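Local structure of glycerate dehydrogenase (Bacillus sp. 5mfcol3.1, 6P2I) at residues A[9-14]-A[281-286]; A[75-80]-A[227-232]; A[95-100]-A[287-292]; A[294-297]-A[302-305]. The protein probably reduces acyclic imino acids formed by a partner oxidase to amino acids, using NADPH as the hydride donor. All coordinates share one frame; numbering follows the deposited sequence. Where two conformers were deposited one is given.

Interaction 1 (A[9-14]-A[281-286]). With DAR (D-arginine), chain D.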
# COMPACT_ATOMS: atom_id res chain seq x y z
N PRO A 9 29.73 -2.65 0.19
CA PRO A 9 28.51 -3.44 0.40
C PRO A 9 27.46 -2.63 1.13
O PRO A 9 27.76 -1.91 2.09
CB PRO A 9 28.97 -4.64 1.24
CG PRO A 9 30.49 -4.61 1.20
CD PRO A 9 30.87 -3.17 0.97
N THR A 10 26.22 -2.75 0.68
CA THR A 10 25.12 -2.23 1.47
C THR A 10 25.02 -2.98 2.79
O THR A 10 24.84 -2.37 3.86
CB THR A 10 23.81 -2.35 0.71
OG1 THR A 10 23.82 -1.42 -0.38
CG2 THR A 10 22.63 -2.06 1.65
N TYR A 11 25.18 -4.30 2.73
CA TYR A 11 24.98 -5.16 3.89
C TYR A 11 25.99 -6.30 3.82
O TYR A 11 26.05 -7.01 2.82
CB TYR A 11 23.54 -5.69 3.92
CG TYR A 11 23.19 -6.52 5.13
CD1 TYR A 11 23.26 -5.98 6.41
CD2 TYR A 11 22.78 -7.84 4.99
CE1 TYR A 11 22.94 -6.74 7.53
CE2 TYR A 11 22.46 -8.61 6.10
CZ TYR A 11 22.54 -8.05 7.36
OH TYR A 11 22.21 -8.80 8.46
N LEU A 12 26.80 -6.44 4.87
CA LEU A 12 27.80 -7.49 4.95
C LEU A 12 28.16 -7.66 6.42
O LEU A 12 29.20 -7.19 6.89
CB LEU A 12 29.04 -7.18 4.10
CG LEU A 12 29.95 -8.40 3.87
CD1 LEU A 12 29.33 -9.39 2.87
CD2 LEU A 12 31.34 -7.96 3.40
N PRO A 13 27.30 -8.34 7.17
CA PRO A 13 27.49 -8.43 8.62
C PRO A 13 28.66 -9.33 8.96
O PRO A 13 29.18 -10.08 8.13
CB PRO A 13 26.16 -9.03 9.11
CG PRO A 13 25.65 -9.80 7.93
CD PRO A 13 26.10 -9.05 6.70
N SER A 14 29.07 -9.25 10.23
CA SER A 14 30.25 -9.97 10.70
C SER A 14 30.14 -11.47 10.44
O SER A 14 31.14 -12.11 10.09
CB SER A 14 30.48 -9.72 12.19
OG SER A 14 30.81 -8.36 12.43
N GLU A 281 14.26 -9.34 5.74
CA GLU A 281 14.27 -10.69 5.19
C GLU A 281 15.09 -10.76 3.91
O GLU A 281 15.84 -11.71 3.69
CB GLU A 281 12.84 -11.18 4.94
CG GLU A 281 11.96 -11.27 6.18
CD GLU A 281 11.38 -9.92 6.66
OE1 GLU A 281 11.48 -8.90 5.94
OE2 GLU A 281 10.80 -9.89 7.77
N ALA A 282 14.95 -9.75 3.03
CA ALA A 282 15.65 -9.78 1.75
C ALA A 282 17.16 -9.68 1.94
O ALA A 282 17.92 -10.42 1.31
CB ALA A 282 15.15 -8.65 0.85
N ARG A 283 17.62 -8.75 2.78
CA ARG A 283 19.07 -8.59 2.89
C ARG A 283 19.71 -9.81 3.54
O ARG A 283 20.86 -10.14 3.22
CB ARG A 283 19.42 -7.31 3.66
CG ARG A 283 19.13 -7.35 5.15
CD ARG A 283 19.55 -6.06 5.82
NE ARG A 283 19.52 -6.15 7.28
CZ ARG A 283 19.93 -5.19 8.09
NH1 ARG A 283 20.39 -4.04 7.60
NH2 ARG A 283 19.88 -5.37 9.40
N GLU A 284 18.99 -10.51 4.42
CA GLU A 284 19.53 -11.75 4.96
C GLU A 284 19.57 -12.83 3.88
O GLU A 284 20.59 -13.53 3.72
CB GLU A 284 18.72 -12.22 6.17
CG GLU A 284 19.56 -12.94 7.22
CD GLU A 284 20.60 -12.03 7.89
OE1 GLU A 284 20.49 -10.79 7.78
OE2 GLU A 284 21.53 -12.57 8.53
N LYS A 285 18.48 -12.99 3.13
CA LYS A 285 18.48 -13.94 2.03
C LYS A 285 19.58 -13.63 1.03
O LYS A 285 20.16 -14.55 0.44
CB LYS A 285 17.12 -13.94 1.32
CG LYS A 285 16.06 -14.74 2.04
CD LYS A 285 14.69 -14.47 1.40
CE LYS A 285 13.69 -15.56 1.71
NZ LYS A 285 12.42 -15.30 0.96
N ASN A 286 19.86 -12.34 0.81
CA ASN A 286 20.93 -11.94 -0.10
C ASN A 286 22.25 -12.55 0.34
O ASN A 286 23.03 -13.04 -0.50
CB ASN A 286 20.99 -10.41 -0.12
CG ASN A 286 21.70 -9.82 -1.35
OD1 ASN A 286 21.78 -8.59 -1.48
ND2 ASN A 286 22.22 -10.67 -2.24
N DAR D . 18.84 -3.53 -8.61
CA DAR D . 18.23 -4.47 -7.67
CB DAR D . 18.48 -4.05 -6.21
CG DAR D . 19.96 -4.03 -5.82
CD DAR D . 20.15 -4.02 -4.31
NE DAR D . 21.53 -4.13 -3.83
CZ DAR D . 21.91 -5.15 -3.06
NH1 DAR D . 21.22 -6.30 -3.07
NH2 DAR D . 22.97 -5.04 -2.26
C DAR D . 18.70 -5.89 -7.95
O DAR D . 18.79 -6.75 -7.06
OXT DAR D . 18.96 -6.17 -9.12

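Interaction 2 (A[75-80]-A[227-232]). With NAP (NADP nicotinamide-adenine-dinucleotide phosphate), chain C; DAR (D-arginine), chain D.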
# COMPACT_ATOMS: atom_id res chain seq x y z
N SER A 75 19.85 -8.02 -10.70
CA SER A 75 20.19 -7.44 -11.99
C SER A 75 21.66 -7.67 -12.31
O SER A 75 22.52 -7.74 -11.42
CB SER A 75 19.88 -5.94 -11.98
OG SER A 75 20.65 -5.23 -12.93
N TYR A 76 21.95 -7.79 -13.59
CA TYR A 76 23.33 -7.87 -14.04
C TYR A 76 23.52 -7.02 -15.29
O TYR A 76 24.43 -7.28 -16.10
CB TYR A 76 23.76 -9.32 -14.26
CG TYR A 76 22.79 -10.12 -15.08
CD1 TYR A 76 22.83 -10.09 -16.46
CD2 TYR A 76 21.80 -10.89 -14.47
CE1 TYR A 76 21.94 -10.81 -17.22
CE2 TYR A 76 20.91 -11.63 -15.22
CZ TYR A 76 20.98 -11.58 -16.59
OH TYR A 76 20.10 -12.30 -17.37
N ASP A 77 22.69 -5.99 -15.46
CA ASP A 77 22.70 -5.18 -16.66
C ASP A 77 23.90 -4.25 -16.72
O ASP A 77 24.16 -3.68 -17.78
CB ASP A 77 21.40 -4.36 -16.76
CG ASP A 77 21.15 -3.49 -15.55
OD1 ASP A 77 21.96 -3.51 -14.60
OD2 ASP A 77 20.13 -2.77 -15.53
N TYR A 78 24.62 -4.10 -15.62
CA TYR A 78 25.82 -3.26 -15.57
C TYR A 78 27.09 -4.07 -15.81
O TYR A 78 28.19 -3.52 -15.74
CB TYR A 78 25.86 -2.52 -14.23
CG TYR A 78 25.80 -3.41 -13.00
CD1 TYR A 78 24.58 -3.92 -12.53
CD2 TYR A 78 26.95 -3.75 -12.31
CE1 TYR A 78 24.54 -4.73 -11.42
CE2 TYR A 78 26.92 -4.54 -11.20
CZ TYR A 78 25.71 -5.05 -10.76
OH TYR A 78 25.68 -5.85 -9.64
N ILE A 79 26.94 -5.36 -16.12
CA ILE A 79 28.03 -6.29 -16.34
C ILE A 79 27.93 -6.81 -17.77
O ILE A 79 26.86 -7.26 -18.19
CB ILE A 79 27.96 -7.47 -15.35
CG1 ILE A 79 27.92 -6.95 -13.91
CG2 ILE A 79 29.11 -8.38 -15.53
CD1 ILE A 79 29.19 -6.27 -13.52
N ASP A 80 29.04 -6.76 -18.52
CA ASP A 80 29.05 -7.32 -19.87
C ASP A 80 29.22 -8.83 -19.77
O ASP A 80 30.33 -9.36 -19.85
CB ASP A 80 30.14 -6.69 -20.72
CG ASP A 80 29.97 -6.99 -22.22
OD1 ASP A 80 30.26 -6.09 -23.04
OD2 ASP A 80 29.55 -8.11 -22.57
N THR A 227 9.30 -0.95 -10.61
CA THR A 227 10.38 -1.33 -9.71
C THR A 227 11.61 -1.80 -10.46
O THR A 227 12.52 -2.36 -9.84
CB THR A 227 9.93 -2.42 -8.74
OG1 THR A 227 9.44 -3.56 -9.47
CG2 THR A 227 8.79 -1.94 -7.84
N CYS A 228 11.66 -1.61 -11.78
CA CYS A 228 12.82 -1.97 -12.58
C CYS A 228 13.51 -0.70 -13.07
O CYS A 228 13.23 0.41 -12.60
CB CYS A 228 12.40 -2.88 -13.73
SG CYS A 228 11.79 -4.50 -13.19
N ARG A 229 14.45 -0.87 -14.01
CA ARG A 229 15.23 0.26 -14.49
C ARG A 229 14.33 1.32 -15.12
O ARG A 229 13.33 1.00 -15.78
CB ARG A 229 16.27 -0.21 -15.51
CG ARG A 229 17.47 -0.89 -14.89
CD ARG A 229 18.41 0.12 -14.25
NE ARG A 229 19.80 -0.31 -14.30
CZ ARG A 229 20.84 0.49 -14.08
NH1 ARG A 229 22.08 0.02 -14.15
NH2 ARG A 229 20.63 1.77 -13.78
N GLY A 230 14.67 2.59 -14.91
CA GLY A 230 13.94 3.66 -15.57
C GLY A 230 14.08 3.62 -17.07
O GLY A 230 13.16 4.03 -17.80
N ASN A 231 15.21 3.10 -17.57
CA ASN A 231 15.51 2.99 -18.99
C ASN A 231 14.58 2.06 -19.75
O ASN A 231 14.65 2.02 -20.98
CB ASN A 231 16.95 2.51 -19.14
CG ASN A 231 17.88 3.15 -18.13
OD1 ASN A 231 17.89 2.77 -16.95
ND2 ASN A 231 18.63 4.14 -18.58
N LEU A 232 13.73 1.29 -19.05
CA LEU A 232 12.76 0.45 -19.74
C LEU A 232 11.66 1.27 -20.38
O LEU A 232 10.93 0.75 -21.23
CB LEU A 232 12.14 -0.54 -18.75
CG LEU A 232 13.09 -1.55 -18.11
CD1 LEU A 232 12.37 -2.35 -17.07
CD2 LEU A 232 13.67 -2.47 -19.17
PA NAP C . 13.36 -13.12 -13.79
O1A NAP C . 14.55 -13.36 -14.70
O2A NAP C . 12.93 -14.21 -12.85
O5B NAP C . 12.11 -12.76 -14.71
C5B NAP C . 12.24 -11.90 -15.84
C4B NAP C . 10.92 -11.95 -16.60
O4B NAP C . 11.01 -11.02 -17.68
C3B NAP C . 10.67 -13.32 -17.23
O3B NAP C . 9.24 -13.54 -17.33
C2B NAP C . 11.22 -13.17 -18.63
O2B NAP C . 10.61 -14.06 -19.56
C1B NAP C . 10.80 -11.74 -18.90
N9A NAP C . 11.54 -11.17 -20.03
C8A NAP C . 12.88 -11.16 -20.20
N7A NAP C . 13.20 -10.56 -21.38
C5A NAP C . 12.04 -10.21 -21.97
C6A NAP C . 11.65 -9.54 -23.22
N6A NAP C . 12.59 -9.13 -24.11
N1A NAP C . 10.33 -9.36 -23.45
C2A NAP C . 9.38 -9.76 -22.57
N3A NAP C . 9.65 -10.38 -21.41
C4A NAP C . 10.95 -10.62 -21.07
O3 NAP C . 13.67 -11.72 -13.05
PN NAP C . 13.12 -11.23 -11.62
O1N NAP C . 13.84 -11.95 -10.51
O2N NAP C . 11.61 -11.25 -11.62
O5D NAP C . 13.66 -9.71 -11.63
C5D NAP C . 13.22 -8.80 -12.65
C4D NAP C . 13.94 -7.47 -12.51
O4D NAP C . 13.56 -6.85 -11.28
C3D NAP C . 15.45 -7.57 -12.40
O3D NAP C . 16.10 -7.71 -13.68
C2D NAP C . 15.81 -6.27 -11.69
O2D NAP C . 16.18 -5.29 -12.66
C1D NAP C . 14.53 -5.87 -10.96
N1N NAP C . 14.76 -5.83 -9.51
C2N NAP C . 14.50 -4.70 -8.83
C3N NAP C . 14.72 -4.61 -7.46
C7N NAP C . 14.46 -3.32 -6.72
O7N NAP C . 14.94 -3.16 -5.61
N7N NAP C . 13.75 -2.35 -7.31
C4N NAP C . 15.22 -5.73 -6.79
C5N NAP C . 15.49 -6.90 -7.51
C6N NAP C . 15.24 -6.91 -8.88
P2B NAP C . 11.13 -15.57 -19.82
O1X NAP C . 12.61 -15.45 -20.13
O2X NAP C . 10.88 -16.30 -18.53
O3X NAP C . 10.25 -16.05 -20.94
N DAR D . 18.84 -3.53 -8.61
CA DAR D . 18.23 -4.47 -7.67
CB DAR D . 18.48 -4.05 -6.21
CG DAR D . 19.96 -4.03 -5.82
CD DAR D . 20.15 -4.02 -4.31
NE DAR D . 21.53 -4.13 -3.83
CZ DAR D . 21.91 -5.15 -3.06
NH1 DAR D . 21.22 -6.30 -3.07
NH2 DAR D . 22.97 -5.04 -2.26
C DAR D . 18.70 -5.89 -7.95
O DAR D . 18.79 -6.75 -7.06
OXT DAR D . 18.96 -6.17 -9.12

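Interaction 3 (A[95-100]-A[287-292]). With DAR (D-arginine), chain D; NAP (NADP nicotinamide-adenine-dinucleotide phosphate), chain C; EDO (1,2-ethanediol), chain I.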
# COMPACT_ATOMS: atom_id res chain seq x y z
N PRO A 95 19.51 -14.54 -7.12
CA PRO A 95 18.32 -14.45 -7.99
C PRO A 95 16.99 -14.22 -7.30
O PRO A 95 16.05 -13.82 -7.98
CB PRO A 95 18.31 -15.81 -8.68
CG PRO A 95 18.92 -16.74 -7.68
CD PRO A 95 19.98 -15.93 -6.97
N GLN A 96 16.86 -14.53 -6.01
CA GLN A 96 15.52 -14.50 -5.41
C GLN A 96 15.41 -13.73 -4.11
O GLN A 96 14.30 -13.60 -3.58
CB GLN A 96 15.02 -15.94 -5.17
CG GLN A 96 15.06 -16.82 -6.40
CD GLN A 96 14.20 -18.07 -6.27
OE1 GLN A 96 13.27 -18.12 -5.45
NE2 GLN A 96 14.49 -19.08 -7.08
N TYR A 97 16.52 -13.19 -3.58
CA TYR A 97 16.51 -12.63 -2.23
C TYR A 97 15.44 -11.57 -2.04
O TYR A 97 14.90 -11.45 -0.94
CB TYR A 97 17.90 -12.03 -1.90
CG TYR A 97 18.25 -10.80 -2.72
CD1 TYR A 97 18.77 -10.91 -4.01
CD2 TYR A 97 18.08 -9.53 -2.19
CE1 TYR A 97 19.07 -9.78 -4.76
CE2 TYR A 97 18.38 -8.40 -2.93
CZ TYR A 97 18.86 -8.53 -4.21
OH TYR A 97 19.16 -7.39 -4.94
N SER A 98 15.14 -10.77 -3.06
CA SER A 98 14.29 -9.60 -2.84
C SER A 98 12.86 -9.77 -3.33
O SER A 98 12.08 -8.82 -3.22
CB SER A 98 14.89 -8.36 -3.52
OG SER A 98 14.65 -8.40 -4.92
N LYS A 99 12.49 -10.93 -3.88
CA LYS A 99 11.24 -10.98 -4.64
C LYS A 99 10.02 -10.66 -3.77
O LYS A 99 9.08 -10.00 -4.25
CB LYS A 99 11.07 -12.32 -5.35
CG LYS A 99 10.86 -13.58 -4.51
CD LYS A 99 10.80 -14.80 -5.45
CE LYS A 99 10.57 -16.10 -4.67
NZ LYS A 99 10.26 -17.26 -5.55
N GLN A 100 10.02 -11.07 -2.50
CA GLN A 100 8.88 -10.73 -1.65
C GLN A 100 8.89 -9.25 -1.29
O GLN A 100 7.83 -8.59 -1.30
CB GLN A 100 8.87 -11.59 -0.38
CG GLN A 100 7.67 -11.32 0.53
CD GLN A 100 6.38 -11.85 -0.06
OE1 GLN A 100 6.38 -12.83 -0.81
NE2 GLN A 100 5.26 -11.21 0.28
N MET A 287 22.49 -12.57 1.65
CA MET A 287 23.71 -13.18 2.18
C MET A 287 23.70 -14.69 1.99
O MET A 287 24.74 -15.28 1.65
CB MET A 287 23.86 -12.83 3.66
CG MET A 287 23.96 -11.34 3.96
SD MET A 287 25.39 -10.54 3.19
CE MET A 287 24.68 -9.83 1.70
N TYR A 288 22.55 -15.33 2.22
CA TYR A 288 22.47 -16.77 2.01
C TYR A 288 22.77 -17.13 0.56
O TYR A 288 23.43 -18.15 0.29
CB TYR A 288 21.10 -17.32 2.40
CG TYR A 288 20.60 -17.05 3.81
CD1 TYR A 288 21.47 -16.86 4.86
CD2 TYR A 288 19.23 -17.04 4.08
CE1 TYR A 288 20.99 -16.63 6.16
CE2 TYR A 288 18.74 -16.81 5.35
CZ TYR A 288 19.63 -16.61 6.39
OH TYR A 288 19.13 -16.39 7.67
N GLU A 289 22.27 -16.33 -0.38
CA GLU A 289 22.50 -16.60 -1.80
C GLU A 289 23.96 -16.38 -2.17
O GLU A 289 24.55 -17.18 -2.90
CB GLU A 289 21.60 -15.72 -2.68
CG GLU A 289 20.15 -16.22 -2.69
CD GLU A 289 19.23 -15.42 -3.60
OE1 GLU A 289 19.49 -14.23 -3.85
OE2 GLU A 289 18.21 -16.00 -4.05
N LEU A 290 24.56 -15.30 -1.67
CA LEU A 290 25.98 -15.06 -1.90
C LEU A 290 26.82 -16.24 -1.43
O LEU A 290 27.73 -16.70 -2.13
CB LEU A 290 26.39 -13.78 -1.18
CG LEU A 290 27.90 -13.54 -1.08
CD1 LEU A 290 28.50 -13.37 -2.47
CD2 LEU A 290 28.17 -12.33 -0.22
N ILE A 291 26.52 -16.74 -0.23
CA ILE A 291 27.29 -17.84 0.33
C ILE A 291 27.02 -19.12 -0.44
O ILE A 291 27.93 -19.92 -0.68
CB ILE A 291 26.98 -18.00 1.83
CG1 ILE A 291 27.61 -16.84 2.61
CG2 ILE A 291 27.48 -19.34 2.37
CD1 ILE A 291 27.01 -16.61 3.98
N GLU A 292 25.77 -19.33 -0.86
CA GLU A 292 25.46 -20.52 -1.64
C GLU A 292 26.19 -20.49 -2.98
O GLU A 292 26.67 -21.53 -3.45
CB GLU A 292 23.96 -20.63 -1.88
CG GLU A 292 23.60 -21.81 -2.75
CD GLU A 292 22.11 -22.00 -2.87
OE1 GLU A 292 21.36 -21.09 -2.46
OE2 GLU A 292 21.69 -23.07 -3.37
N DAR D . 18.84 -3.53 -8.61
CA DAR D . 18.23 -4.47 -7.67
CB DAR D . 18.48 -4.05 -6.21
CG DAR D . 19.96 -4.03 -5.82
CD DAR D . 20.15 -4.02 -4.31
NE DAR D . 21.53 -4.13 -3.83
CZ DAR D . 21.91 -5.15 -3.06
NH1 DAR D . 21.22 -6.30 -3.07
NH2 DAR D . 22.97 -5.04 -2.26
C DAR D . 18.70 -5.89 -7.95
O DAR D . 18.79 -6.75 -7.06
OXT DAR D . 18.96 -6.17 -9.12
PA NAP C . 13.36 -13.12 -13.79
O1A NAP C . 14.55 -13.36 -14.70
O2A NAP C . 12.93 -14.21 -12.85
O5B NAP C . 12.11 -12.76 -14.71
C5B NAP C . 12.24 -11.90 -15.84
C4B NAP C . 10.92 -11.95 -16.60
O4B NAP C . 11.01 -11.02 -17.68
C3B NAP C . 10.67 -13.32 -17.23
O3B NAP C . 9.24 -13.54 -17.33
C2B NAP C . 11.22 -13.17 -18.63
O2B NAP C . 10.61 -14.06 -19.56
C1B NAP C . 10.80 -11.74 -18.90
N9A NAP C . 11.54 -11.17 -20.03
C8A NAP C . 12.88 -11.16 -20.20
N7A NAP C . 13.20 -10.56 -21.38
C5A NAP C . 12.04 -10.21 -21.97
C6A NAP C . 11.65 -9.54 -23.22
N6A NAP C . 12.59 -9.13 -24.11
N1A NAP C . 10.33 -9.36 -23.45
C2A NAP C . 9.38 -9.76 -22.57
N3A NAP C . 9.65 -10.38 -21.41
C4A NAP C . 10.95 -10.62 -21.07
O3 NAP C . 13.67 -11.72 -13.05
PN NAP C . 13.12 -11.23 -11.62
O1N NAP C . 13.84 -11.95 -10.51
O2N NAP C . 11.61 -11.25 -11.62
O5D NAP C . 13.66 -9.71 -11.63
C5D NAP C . 13.22 -8.80 -12.65
C4D NAP C . 13.94 -7.47 -12.51
O4D NAP C . 13.56 -6.85 -11.28
C3D NAP C . 15.45 -7.57 -12.40
O3D NAP C . 16.10 -7.71 -13.68
C2D NAP C . 15.81 -6.27 -11.69
O2D NAP C . 16.18 -5.29 -12.66
C1D NAP C . 14.53 -5.87 -10.96
N1N NAP C . 14.76 -5.83 -9.51
C2N NAP C . 14.50 -4.70 -8.83
C3N NAP C . 14.72 -4.61 -7.46
C7N NAP C . 14.46 -3.32 -6.72
O7N NAP C . 14.94 -3.16 -5.61
N7N NAP C . 13.75 -2.35 -7.31
C4N NAP C . 15.22 -5.73 -6.79
C5N NAP C . 15.49 -6.90 -7.51
C6N NAP C . 15.24 -6.91 -8.88
P2B NAP C . 11.13 -15.57 -19.82
O1X NAP C . 12.61 -15.45 -20.13
O2X NAP C . 10.88 -16.30 -18.53
O3X NAP C . 10.25 -16.05 -20.94
C1 EDO I . 3.22 -13.66 -1.89
O1 EDO I . 4.38 -14.40 -1.46
C2 EDO I . 2.23 -13.54 -0.74
O2 EDO I . 2.70 -12.61 0.24

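Interaction 4 (A[294-297]-A[302-305])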
# COMPACT_ATOMS: atom_id res chain seq x y z
N ILE A 294 29.14 -19.15 -3.52
CA ILE A 294 30.55 -19.46 -3.27
C ILE A 294 30.73 -20.95 -2.99
O ILE A 294 31.58 -21.61 -3.59
CB ILE A 294 31.08 -18.60 -2.11
CG1 ILE A 294 31.08 -17.12 -2.51
CG2 ILE A 294 32.46 -19.09 -1.68
CD1 ILE A 294 31.31 -16.15 -1.36
N GLU A 295 29.92 -21.48 -2.07
CA GLU A 295 30.04 -22.89 -1.72
C GLU A 295 29.84 -23.79 -2.94
O GLU A 295 30.62 -24.72 -3.18
CB GLU A 295 29.03 -23.25 -0.62
N SER A 296 28.80 -23.51 -3.73
CA SER A 296 28.47 -24.37 -4.86
C SER A 296 29.56 -24.30 -5.92
O SER A 296 29.86 -25.31 -6.58
CB SER A 296 27.12 -23.97 -5.45
OG SER A 296 26.08 -24.15 -4.51
N TYR A 297 30.16 -23.13 -6.11
CA TYR A 297 31.25 -23.01 -7.07
C TYR A 297 32.45 -23.82 -6.61
O TYR A 297 33.07 -24.54 -7.40
CB TYR A 297 31.62 -21.55 -7.25
CG TYR A 297 32.79 -21.31 -8.16
CD1 TYR A 297 32.62 -21.22 -9.54
CD2 TYR A 297 34.08 -21.16 -7.65
CE1 TYR A 297 33.71 -20.99 -10.38
CE2 TYR A 297 35.15 -20.94 -8.48
CZ TYR A 297 34.97 -20.86 -9.84
OH TYR A 297 36.05 -20.63 -10.67
N PRO A 302 28.29 -25.23 -9.73
CA PRO A 302 27.87 -23.84 -9.57
C PRO A 302 26.37 -23.68 -9.79
O PRO A 302 25.75 -24.43 -10.55
CB PRO A 302 28.65 -23.09 -10.66
CG PRO A 302 29.66 -24.08 -11.18
CD PRO A 302 29.12 -25.43 -10.93
N VAL A 303 25.80 -22.69 -9.11
CA VAL A 303 24.38 -22.39 -9.22
C VAL A 303 24.20 -20.94 -9.65
O VAL A 303 25.13 -20.13 -9.62
CB VAL A 303 23.62 -22.66 -7.90
CG1 VAL A 303 23.68 -24.14 -7.55
CG2 VAL A 303 24.19 -21.80 -6.78
N ASN A 304 22.98 -20.63 -10.09
CA ASN A 304 22.59 -19.27 -10.48
C ASN A 304 23.49 -18.70 -11.57
O ASN A 304 23.72 -17.49 -11.65
CB ASN A 304 22.57 -18.33 -9.26
CG ASN A 304 21.72 -18.88 -8.13
OD1 ASN A 304 20.64 -19.42 -8.35
ND2 ASN A 304 22.22 -18.76 -6.90
N VAL A 305 23.97 -19.57 -12.46
CA VAL A 305 24.91 -19.16 -13.50
C VAL A 305 24.17 -18.39 -14.59
O VAL A 305 23.12 -18.84 -15.07
CB VAL A 305 25.65 -20.38 -14.08
CG1 VAL A 305 26.61 -19.95 -15.19
CG2 VAL A 305 26.43 -21.09 -12.98

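Interaction 1 (A[9-14]-A[281-286])
Tyr11 lays one face of its ring on Arg283, and the guanidinium follows the ring almost exactly, the two planes 7° apart with centres 4.0 Å from each other. Arg283 CD sits over the middle of that face, 3.6 Å from the Tyr11 ring centroid, so the stack combines a CH-pi contact with guanidinium packing. The opposite face is covered by Pro13 CD, from the same loop. At the ring's far end, Tyr11 OH gives its hydrogen to the syn lone pair of Glu284 OE1 at 2.7 Å. The loop after strand 2-5 is thereby fastened to helix 280-298, whose Asn286 receives the D-arginine guanidinium: Asn286 OD1 lies 2.8 Å from DAR NH1. With CG anti to the backbone N (chi1 -176°), the Tyr11 ring is carried out from the loop onto the Arg283 side chain. A leucine here would probably leave Glu284 OE1 without its phenol partner and Arg283 without the flat surface it lies on. Two second-shell bonds steady these partners, Arg283 NH1 with Tyr278 OH and Glu284 OE2 with Trp15 NE1.

Interaction 2 (A[75-80]-A[227-232])
Asp77 and Arg229 approach from opposite directions and join in a salt bridge at the NE edge of the guanidinium, with Arg229 NE donating to Asp77 OD2 over 2.8 Å at an N-H...O angle of 158°. This holds for the modelled conformer of Arg229; a second one exists, so the bridge may not be permanent. The carboxylate oxygen lies close to the guanidinium plane. On the acid side the donor comes to the syn side but 24° out of the carboxylate plane, and the two flat groups are strongly turned against each other. Bends at chi2 and chi3 of Arg229 bring NE, rather than the far end of the side chain, to the acid. Arg202 adds a second positive group beside Arg229 NE and also touches Asp77.

Behind the acid, a type I turn from Tyr76 to Ile79 sets the backbone, closed by Ile79 N on Tyr76 O at 3.2 Å. The same two loops hold the ligands: Ser75 N donates to DAR OXT at 2.6 Å, and NAP N7N donates to Thr227 O at 2.8 Å. Thus the bridge spans the cleft between the Rossmann-type coenzyme domain and the other domain of this dehydrogenase fold, at the edge of the D-arginine pocket, to which Arg229 belongs. Since Asp77 faces two arginines, its negative charge probably offsets part of their positive charge, and the bond links loops that hold D-arginine and the nicotinamide amide.

Interaction 3 (A[95-100]-A[287-292])
Glu289 pushes its carboxylate into the turn at Gln96 and Tyr97, where backbone N-H groups receive it. The shortest bond runs from Gln96 N to the syn lone pair of Glu289 OE2, 2.8 Å long though bent to 141°. Glu289 OE1 takes a weak bond from Tyr97 N at 3.2 Å and another weak one from Gln96 N. The carboxylate is closely wrapped: Pro95 CD lies 3.4 Å from Glu289 OE2, and Tyr97 CB comes within 3.3 Å of Glu289 OE1. With chi2 at -177°, the extended chain of Glu289 carries its acid straight off helix 280-298. The helix thus holds the type I turn from Gln96 to Lys99 that leads into helix 99-114, at the place where the turn lines both ligand sites of this dehydrogenase fold. Tyr97 turns its phenol end away from Glu289, past Asn286, to D-arginine, though the exact place of its hydroxyl is doubtful, while Ser98 OG lies 3.1 Å from NAP C5N on the nicotinamide. The looser side begins at the end of the Gln96 side chain, which leads away from Glu289 and accepts a bond from Lys99 NZ, the donor standing above the amide carbonyl plane.

Interaction 4 (A[294-297]-A[302-305])
Ser296 and Val303 supply the closest side-chain packing between the end of helix 280-298 and the segment that follows it, a van der Waals contact. Both valine methyls face the serine: Val303 CG2 lies 3.8 Å from Ser296 OG, and Val303 CG1 comes 4.0 Å from Ser296 CB. A chi1 of -64° sets CG2 between the backbone N and the carbonyl carbon, with CG1 anti to that carbon, and in this pose the two branches straddle the serine. An apolar contact joins Tyr297 and Pro302, whose nearest side-chain atoms, Tyr297 CD1 and Pro302 CG, are 4.4 Å apart.

Backbone packing completes the contact, with Ser296 O 3.5 Å from Pro302 N, a nitrogen that has no hydrogen to give. Polar bonds run outside the pair: Ser296 OG bonds with Glu292 O one helical turn back, Val303 O with Ser92 OG, and Asn304 pairs through its backbone with Asn93. Tyr297 stacks on Tyr68. The chain thus doubles back beside its last helix toward strand 90-92, an edge strand of the five-stranded parallel sheet. A glycine in place of Val303 would probably open a gap over Ser296 and let the returning backbone move more freely. Because no hydrogen bond crosses between the two segments, their cohesion rests on van der Waals contact, while Ser296 OG finds its partner in the helix and Val303 O at the edge strand.

Overall arrangement
Helix 280-298 is the shared element of interactions 1, 3 and 4, which follow one another along it. Interactions 1 and 3 have centres 9 Å apart and touch, while interaction 4 lies about 12 Å, centre to centre, beyond interaction 3. Along the chain, interactions 1 and 3 interlock, their segments coming in turn; both segments of interaction 2 fall between those of interaction 1, it crosses interaction 3, and interaction 4 follows all three. Interaction 2 stands apart, its centre 21 Å from that of interaction 1 and 18 Å from that of interaction 3, and joins loops following strands of the two parallel sheets. Interactions 1, 2 and 3 all reach D-arginine, and 2 and 3 also NADP.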